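Local coordinates for 2-Keto-3-deoxy-(6-phospho-)gluconate aldolase (Thermoproteus tenax, PDB 2R91), which is an aldolase of the dihydrodipicolinate synthetase family, built on a TIM-barrel fold and found in an assembly of four chains, at residues Pro6-Phe11 and Tyr253-Pro258; Ser96-Tyr101 and Arg136-Arg141. One frame throughout, in Å; residues are numbered along the deposited sequence.

In the fold
The chain opens with the first barrel strand, 2-6, and the loop leaving its C-terminal end supplies P6-F11 to interaction 1. Seven further helices and strands bring it to strand 93-96, after which S96-Y101 enters interaction 2. Helix 107-120, strand 125-129 and the short helix 131-134 follow before R136-R141 closes this smaller loop, joining the exits of two adjacent barrel strands. The rest of the barrel and helix 239-251 are then built before Y253-P258 returns to the first loop. Interaction 2 thus falls wholly within the span closed by interaction 1. Their centres lie 26 Å apart, on opposite sides of the chain's centre, and they do not touch.

Interaction 1: Pro6-Phe11 and Tyr253-Pro258; sequences PVITTF and YEAGEP
A single antiparallel beta bridge between F11 and E257 pins the loop beyond the first strand of the TIM barrel to the loop that follows helix 239-251. The two residues form a hydrogen-bonded pair: F11 N donates to E257 O at 3.0 Å, while the return bond from E257 N to F11 O is weak, with an angle of 129° at the hydrogen. G256, with a positive phi of 71°, turns the chain into this bridge and brings its CA to 3.4 Å from F11 O, an approach that suits a residue without a side chain. The short hairpin of strands 11-12 and 15-16 is thereby anchored at its first residue.

Beside the bridge, side-chain methyls of I8 and T10 pack against A255, mostly on its carbonyl oxygen. In I8, chi1 of 51° and an extended chain beyond CG1 carry CD1 to 3.8 Å from A255 O and 4.1 Å from A255 CB; V243 of helix 239-251 packs on the same side chain. Small A255 fits here, touching V247 of that helix. T10 gives its OG1 to D17 O and turns its methyl instead toward A255 O, a buried carbonyl oxygen with no hydrogen-bond partner, with CG2 and O 3.2 Å apart. At the far end, the F11 ring presents its edge to E257 O, which lies near the ring plane, 3.4 Å from CD2.

Interaction 2: Ser96-Tyr101 and Arg136-Arg141; sequences SLPPYY and RDVDAR
R136 and V138 reach from the chain that runs into helix 140-146 to the P98-P99 part of the loop beyond the fourth strand of the TIM barrel, one through a hydrogen bond and the other through packing.

The polar link is R136 NH1 to P99 O, 2.8 Å long with an angle of 149° at the hydrogen. NH1 sits above the carbonyl plane, not on a lone pair, and the oxygen approaches the guanidinium at its edge, slightly tilted from its plane. The long arginine chain suits the task: bent at chi3 (49°), it folds over P99 O, so that CD also comes within 3.5 Å of it. NH2 bonds F102 O, so two backbone carbonyls of one loop fix the rotation of the guanidinium.

The apolar link joins P98 to V138. The proline CG meets V138 CG2 at 3.7 Å, the two side chains lying alongside one another and running opposite ways. With CG1 anti to the backbone N (chi1 177°), CG2 is the valine branch that faces P98. A rigid ring and a branched, compact side chain make a close fit here.

The same loop also meets the second subunit: P99 packs on P261 of that subunit, and the rings of Y100 and Y101 pair edge-to-face with its Y101 and Y100.

P98 and V138 both pack on L127 of strand 125-129, while helix 131-134 meets P98 through V134. Helix 107-120 lies beside P99 and R136, touching both through I110.

Interaction 1: Pro6-Phe11 and Tyr253-Pro258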
ATOM      1  N   PRO A   6       1.686  26.934   5.276  1.00 18.68           N
ATOM      2  CA  PRO A   6       0.429  26.317   5.714  1.00 17.19           C
ATOM      3  C   PRO A   6       0.427  26.556   7.216  1.00 17.80           C
ATOM      4  O   PRO A   6       0.961  25.759   8.016  1.00 16.69           O
ATOM      5  CB  PRO A   6       0.605  24.828   5.321  1.00 17.23           C
ATOM      6  CG  PRO A   6       2.149  24.592   5.505  1.00 18.05           C
ATOM      7  CD  PRO A   6       2.809  25.955   5.184  1.00 19.05           C
ATOM      8  N   VAL A   7      -0.131  27.704   7.599  1.00 16.39           N
ATOM      9  CA  VAL A   7       0.018  28.243   8.933  1.00 15.61           C
ATOM     10  C   VAL A   7      -0.718  27.424   9.978  1.00 16.19           C
ATOM     11  O   VAL A   7      -1.803  26.880   9.709  1.00 15.07           O
ATOM     12  CB  VAL A   7      -0.406  29.738   8.944  1.00 16.62           C
ATOM     13  CG1 VAL A   7      -1.944  29.868   8.746  1.00 15.83           C
ATOM     14  CG2 VAL A   7       0.095  30.438  10.210  1.00 18.68           C
ATOM     15  N   ILE A   8      -0.113  27.309  11.164  1.00 15.76           N
ATOM     16  CA  ILE A   8      -0.781  26.664  12.283  1.00 16.67           C
ATOM     17  C   ILE A   8      -1.995  27.488  12.741  1.00 18.14           C
ATOM     18  O   ILE A   8      -1.994  28.709  12.661  1.00 18.49           O
ATOM     19  CB  ILE A   8       0.168  26.453  13.502  1.00 16.85           C
ATOM     20  CG1 ILE A   8       0.883  27.762  13.859  1.00 18.06           C
ATOM     21  CG2 ILE A   8       1.195  25.305  13.211  1.00 16.86           C
ATOM     22  CD1 ILE A   8       1.692  27.726  15.164  1.00 17.59           C
ATOM     23  N   THR A   9      -2.993  26.794  13.275  1.00 18.34           N
ATOM     24  CA  THR A   9      -4.139  27.411  13.885  1.00 18.73           C
ATOM     25  C   THR A   9      -3.880  27.438  15.406  1.00 18.48           C
ATOM     26  O   THR A   9      -3.764  26.399  16.044  1.00 18.05           O
ATOM     27  CB  THR A   9      -5.390  26.598  13.542  1.00 18.45           C
ATOM     28  OG1 THR A   9      -5.578  26.574  12.117  1.00 18.85           O
ATOM     29  CG2 THR A   9      -6.615  27.183  14.235  1.00 19.84           C
ATOM     30  N   THR A  10      -3.784  28.638  15.971  1.00 19.75           N
ATOM     31  CA  THR A  10      -3.288  28.830  17.335  1.00 21.95           C
ATOM     32  C   THR A  10      -4.445  28.848  18.350  1.00 24.13           C
ATOM     33  O   THR A  10      -5.063  29.906  18.538  1.00 24.56           O
ATOM     34  CB  THR A  10      -2.507  30.157  17.457  1.00 22.79           C
ATOM     35  OG1 THR A  10      -3.329  31.225  16.963  1.00 23.74           O
ATOM     36  CG2 THR A  10      -1.189  30.170  16.610  1.00 22.82           C
ATOM     37  N   PHE A  11      -4.733  27.709  18.998  1.00 22.89           N
ATOM     38  CA  PHE A  11      -5.716  27.645  20.082  1.00 24.32           C
ATOM     39  C   PHE A  11      -5.077  28.082  21.416  1.00 27.85           C
ATOM     40  O   PHE A  11      -3.872  27.873  21.656  1.00 24.84           O
ATOM     41  CB  PHE A  11      -6.279  26.221  20.274  1.00 23.35           C
ATOM     42  CG  PHE A  11      -7.161  25.754  19.162  1.00 24.99           C
ATOM     43  CD1 PHE A  11      -8.549  25.933  19.232  1.00 25.77           C
ATOM     44  CD2 PHE A  11      -6.628  25.129  18.050  1.00 23.72           C
ATOM     45  CE1 PHE A  11      -9.369  25.507  18.187  1.00 24.99           C
ATOM     46  CE2 PHE A  11      -7.446  24.668  17.018  1.00 24.71           C
ATOM     47  CZ  PHE A  11      -8.825  24.880  17.087  1.00 23.28           C
ATOM     48  N   TYR A 253       8.510  32.890  20.617  1.00 28.68           N
ATOM     49  CA  TYR A 253       7.259  33.429  21.167  1.00 28.48           C
ATOM     50  C   TYR A 253       6.256  32.297  21.334  1.00 29.40           C
ATOM     51  O   TYR A 253       6.434  31.199  20.772  1.00 28.09           O
ATOM     52  CB  TYR A 253       6.675  34.561  20.290  1.00 25.85           C
ATOM     53  CG  TYR A 253       6.522  34.212  18.826  1.00 24.37           C
ATOM     54  CD1 TYR A 253       5.566  33.293  18.395  1.00 24.49           C
ATOM     55  CD2 TYR A 253       7.342  34.802  17.876  1.00 24.94           C
ATOM     56  CE1 TYR A 253       5.449  32.950  17.014  1.00 22.79           C
ATOM     57  CE2 TYR A 253       7.224  34.503  16.527  1.00 24.38           C
ATOM     58  CZ  TYR A 253       6.275  33.564  16.113  1.00 24.01           C
ATOM     59  OH  TYR A 253       6.209  33.298  14.780  1.00 23.60           O
ATOM     60  N   GLU A 254       5.192  32.572  22.080  1.00 30.11           N
ATOM     61  CA  GLU A 254       4.161  31.574  22.338  1.00 33.67           C
ATOM     62  C   GLU A 254       3.382  31.299  21.066  1.00 30.36           C
ATOM     63  O   GLU A 254       2.958  32.217  20.374  1.00 28.36           O
ATOM     64  CB  GLU A 254       3.206  32.032  23.442  1.00 36.26           C
ATOM     65  CG  GLU A 254       3.760  31.906  24.862  1.00 40.58           C
ATOM     66  CD  GLU A 254       2.689  32.196  25.935  1.00 41.96           C
ATOM     67  OE1 GLU A 254       1.554  32.603  25.559  1.00 45.24           O
ATOM     68  OE2 GLU A 254       2.974  32.016  27.155  1.00 45.42           O
ATOM     69  N   ALA A 255       3.196  30.019  20.757  1.00 28.35           N
ATOM     70  CA  ALA A 255       2.581  29.638  19.487  1.00 27.10           C
ATOM     71  C   ALA A 255       1.190  29.054  19.681  1.00 25.79           C
ATOM     72  O   ALA A 255       0.589  28.594  18.721  1.00 24.20           O
ATOM     73  CB  ALA A 255       3.463  28.595  18.770  1.00 27.88           C
ATOM     74  N   GLY A 256       0.711  29.009  20.925  1.00 24.73           N
ATOM     75  CA  GLY A 256      -0.568  28.347  21.213  1.00 24.09           C
ATOM     76  C   GLY A 256      -0.447  26.833  21.083  1.00 25.29           C
ATOM     77  O   GLY A 256       0.658  26.282  21.181  1.00 24.00           O
ATOM     78  N   GLU A 257      -1.578  26.178  20.803  1.00 23.60           N
ATOM     79  CA  GLU A 257      -1.738  24.724  20.946  1.00 23.94           C
ATOM     80  C   GLU A 257      -2.678  24.229  19.881  1.00 20.46           C
ATOM     81  O   GLU A 257      -3.525  25.001  19.395  1.00 19.94           O
ATOM     82  CB  GLU A 257      -2.444  24.404  22.267  1.00 27.56           C
ATOM     83  CG  GLU A 257      -1.683  24.701  23.489  1.00 33.19           C
ATOM     84  CD  GLU A 257      -2.397  24.166  24.701  1.00 35.18           C
ATOM     85  OE1 GLU A 257      -3.643  24.312  24.792  1.00 36.37           O
ATOM     86  OE2 GLU A 257      -1.698  23.564  25.551  1.00 39.19           O
ATOM     87  N   PRO A 258      -2.561  22.937  19.522  1.00 20.50           N
ATOM     88  CA  PRO A 258      -3.589  22.284  18.699  1.00 18.80           C
ATOM     89  C   PRO A 258      -4.744  21.831  19.620  1.00 19.58           C
ATOM     90  O   PRO A 258      -4.819  22.270  20.767  1.00 20.15           O
ATOM     91  CB  PRO A 258      -2.843  21.085  18.090  1.00 18.84           C
ATOM     92  CG  PRO A 258      -1.820  20.723  19.170  1.00 18.50           C
ATOM     93  CD  PRO A 258      -1.423  22.027  19.832  1.00 19.50           C
TER

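Interaction 2: Ser96-Tyr101 and Arg136-Arg141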
ATOM      1  N   SER A  96      -9.001  23.396  -2.059  1.00 17.11           N
ATOM      2  CA  SER A  96      -9.705  22.309  -1.372  1.00 16.27           C
ATOM      3  C   SER A  96      -9.002  20.968  -1.520  1.00 17.07           C
ATOM      4  O   SER A  96      -8.547  20.606  -2.612  1.00 16.69           O
ATOM      5  CB  SER A  96     -11.180  22.158  -1.855  1.00 16.92           C
ATOM      6  OG  SER A  96     -11.859  21.232  -1.013  1.00 16.97           O
ATOM      7  N   LEU A  97      -8.922  20.241  -0.412  1.00 15.60           N
ATOM      8  CA  LEU A  97      -8.719  18.808  -0.458  1.00 16.36           C
ATOM      9  C   LEU A  97      -9.829  18.234  -1.321  1.00 16.72           C
ATOM     10  O   LEU A  97     -10.935  18.793  -1.365  1.00 16.95           O
ATOM     11  CB  LEU A  97      -8.853  18.226   0.954  1.00 16.37           C
ATOM     12  CG  LEU A  97      -7.799  18.647   1.993  1.00 17.51           C
ATOM     13  CD1 LEU A  97      -8.241  18.330   3.425  1.00 17.69           C
ATOM     14  CD2 LEU A  97      -6.446  17.936   1.713  1.00 17.12           C
ATOM     15  N   PRO A  98      -9.561  17.076  -1.972  1.00 16.94           N
ATOM     16  CA  PRO A  98     -10.662  16.292  -2.508  1.00 17.01           C
ATOM     17  C   PRO A  98     -11.495  15.755  -1.330  1.00 16.99           C
ATOM     18  O   PRO A  98     -10.995  15.641  -0.223  1.00 15.87           O
ATOM     19  CB  PRO A  98      -9.962  15.087  -3.168  1.00 17.77           C
ATOM     20  CG  PRO A  98      -8.476  15.503  -3.344  1.00 17.80           C
ATOM     21  CD  PRO A  98      -8.239  16.437  -2.172  1.00 16.88           C
ATOM     22  N   PRO A  99     -12.750  15.388  -1.583  1.00 17.72           N
ATOM     23  CA  PRO A  99     -13.503  14.704  -0.515  1.00 18.73           C
ATOM     24  C   PRO A  99     -12.644  13.588   0.108  1.00 19.39           C
ATOM     25  O   PRO A  99     -12.078  12.771  -0.624  1.00 20.33           O
ATOM     26  CB  PRO A  99     -14.702  14.103  -1.282  1.00 18.28           C
ATOM     27  CG  PRO A  99     -14.988  15.228  -2.378  1.00 18.13           C
ATOM     28  CD  PRO A  99     -13.540  15.589  -2.816  1.00 18.35           C
ATOM     29  N   TYR A 100     -12.523  13.588   1.430  1.00 18.43           N
ATOM     30  CA  TYR A 100     -11.675  12.646   2.158  1.00 18.44           C
ATOM     31  C   TYR A 100     -12.513  11.718   3.059  1.00 17.46           C
ATOM     32  O   TYR A 100     -13.755  11.719   3.004  1.00 17.02           O
ATOM     33  CB  TYR A 100     -10.625  13.423   2.984  1.00 19.19           C
ATOM     34  CG  TYR A 100     -11.216  14.572   3.822  1.00 19.87           C
ATOM     35  CD1 TYR A 100     -11.626  14.355   5.135  1.00 19.56           C
ATOM     36  CD2 TYR A 100     -11.327  15.865   3.303  1.00 20.30           C
ATOM     37  CE1 TYR A 100     -12.173  15.401   5.917  1.00 20.50           C
ATOM     38  CE2 TYR A 100     -11.863  16.905   4.068  1.00 20.34           C
ATOM     39  CZ  TYR A 100     -12.287  16.657   5.371  1.00 20.39           C
ATOM     40  OH  TYR A 100     -12.800  17.677   6.133  1.00 21.55           O
ATOM     41  N   TYR A 101     -11.820  10.902   3.842  1.00 16.84           N
ATOM     42  CA  TYR A 101     -12.408   9.857   4.677  1.00 17.54           C
ATOM     43  C   TYR A 101     -13.096   8.683   3.910  1.00 18.23           C
ATOM     44  O   TYR A 101     -12.658   7.542   3.987  1.00 17.23           O
ATOM     45  CB  TYR A 101     -13.372  10.434   5.776  1.00 16.65           C
ATOM     46  CG  TYR A 101     -13.828   9.278   6.601  1.00 16.56           C
ATOM     47  CD1 TYR A 101     -12.962   8.710   7.533  1.00 16.64           C
ATOM     48  CD2 TYR A 101     -15.068   8.664   6.372  1.00 17.38           C
ATOM     49  CE1 TYR A 101     -13.330   7.576   8.272  1.00 17.19           C
ATOM     50  CE2 TYR A 101     -15.433   7.495   7.069  1.00 16.63           C
ATOM     51  CZ  TYR A 101     -14.562   6.986   8.034  1.00 17.34           C
ATOM     52  OH  TYR A 101     -14.853   5.845   8.729  1.00 17.27           O
ATOM     53  N   ARG A 136      -7.202   9.297  -1.251  1.00 21.31           N
ATOM     54  CA  ARG A 136      -7.296   9.220  -2.717  1.00 21.92           C
ATOM     55  C   ARG A 136      -6.377  10.274  -3.312  1.00 20.61           C
ATOM     56  O   ARG A 136      -5.978  11.228  -2.644  1.00 20.46           O
ATOM     57  CB  ARG A 136      -8.748   9.417  -3.262  1.00 22.16           C
ATOM     58  CG  ARG A 136      -9.485  10.693  -2.771  1.00 22.72           C
ATOM     59  CD  ARG A 136     -10.916  10.831  -3.334  1.00 23.00           C
ATOM     60  NE  ARG A 136     -11.665   9.579  -3.164  1.00 23.82           N
ATOM     61  CZ  ARG A 136     -12.267   9.174  -2.049  1.00 24.29           C
ATOM     62  NH1 ARG A 136     -12.333   9.969  -0.953  1.00 23.23           N
ATOM     63  NH2 ARG A 136     -12.843   7.971  -2.052  1.00 21.87           N
ATOM     64  N   ASP A 137      -6.119  10.126  -4.594  1.00 20.32           N
ATOM     65  CA  ASP A 137      -5.265  11.026  -5.367  1.00 21.79           C
ATOM     66  C   ASP A 137      -6.093  11.651  -6.482  1.00 21.34           C
ATOM     67  O   ASP A 137      -6.842  10.947  -7.161  1.00 23.14           O
ATOM     68  CB  ASP A 137      -4.126  10.177  -5.998  1.00 22.47           C
ATOM     69  CG  ASP A 137      -3.098  11.014  -6.762  1.00 23.63           C
ATOM     70  OD1 ASP A 137      -2.864  12.178  -6.416  1.00 22.04           O
ATOM     71  OD2 ASP A 137      -2.521  10.483  -7.734  1.00 24.71           O
ATOM     72  N   VAL A 138      -5.949  12.955  -6.682  1.00 20.29           N
ATOM     73  CA  VAL A 138      -6.428  13.600  -7.892  1.00 20.94           C
ATOM     74  C   VAL A 138      -5.183  14.011  -8.686  1.00 20.78           C
ATOM     75  O   VAL A 138      -4.578  15.065  -8.412  1.00 18.89           O
ATOM     76  CB  VAL A 138      -7.337  14.798  -7.576  1.00 21.11           C
ATOM     77  CG1 VAL A 138      -7.767  15.509  -8.865  1.00 20.05           C
ATOM     78  CG2 VAL A 138      -8.601  14.291  -6.801  1.00 20.83           C
ATOM     79  N   ASP A 139      -4.768  13.143  -9.619  1.00 20.83           N
ATOM     80  CA  ASP A 139      -3.462  13.319 -10.292  1.00 20.94           C
ATOM     81  C   ASP A 139      -3.561  14.396 -11.383  1.00 21.65           C
ATOM     82  O   ASP A 139      -4.629  14.989 -11.577  1.00 18.30           O
ATOM     83  CB  ASP A 139      -2.849  11.967 -10.770  1.00 22.56           C
ATOM     84  CG  ASP A 139      -3.599  11.320 -11.952  1.00 23.49           C
ATOM     85  OD1 ASP A 139      -4.548  11.912 -12.482  1.00 23.95           O
ATOM     86  OD2 ASP A 139      -3.213  10.196 -12.353  1.00 24.21           O
ATOM     87  N   ALA A 140      -2.449  14.680 -12.071  1.00 21.28           N
ATOM     88  CA  ALA A 140      -2.442  15.768 -13.053  1.00 22.62           C
ATOM     89  C   ALA A 140      -3.520  15.610 -14.136  1.00 23.65           C
ATOM     90  O   ALA A 140      -4.221  16.570 -14.494  1.00 24.36           O
ATOM     91  CB  ALA A 140      -1.034  15.893 -13.698  1.00 23.18           C
ATOM     92  N   ARG A 141      -3.648  14.403 -14.663  1.00 24.49           N
ATOM     93  CA  ARG A 141      -4.628  14.139 -15.712  1.00 27.34           C
ATOM     94  C   ARG A 141      -6.085  14.371 -15.226  1.00 25.69           C
ATOM     95  O   ARG A 141      -6.882  15.044 -15.887  1.00 25.03           O
ATOM     96  CB  ARG A 141      -4.413  12.710 -16.184  1.00 30.44           C
ATOM     97  CG  ARG A 141      -5.300  12.227 -17.291  1.00 36.64           C
ATOM     98  CD  ARG A 141      -4.621  11.036 -17.978  1.00 40.30           C
ATOM     99  NE  ARG A 141      -5.565   9.951 -18.167  1.00 45.42           N
ATOM    100  CZ  ARG A 141      -5.519   8.785 -17.520  1.00 48.18           C
ATOM    101  NH1 ARG A 141      -4.538   8.539 -16.639  1.00 49.20           N
ATOM    102  NH2 ARG A 141      -6.452   7.853 -17.768  1.00 48.56           N
TER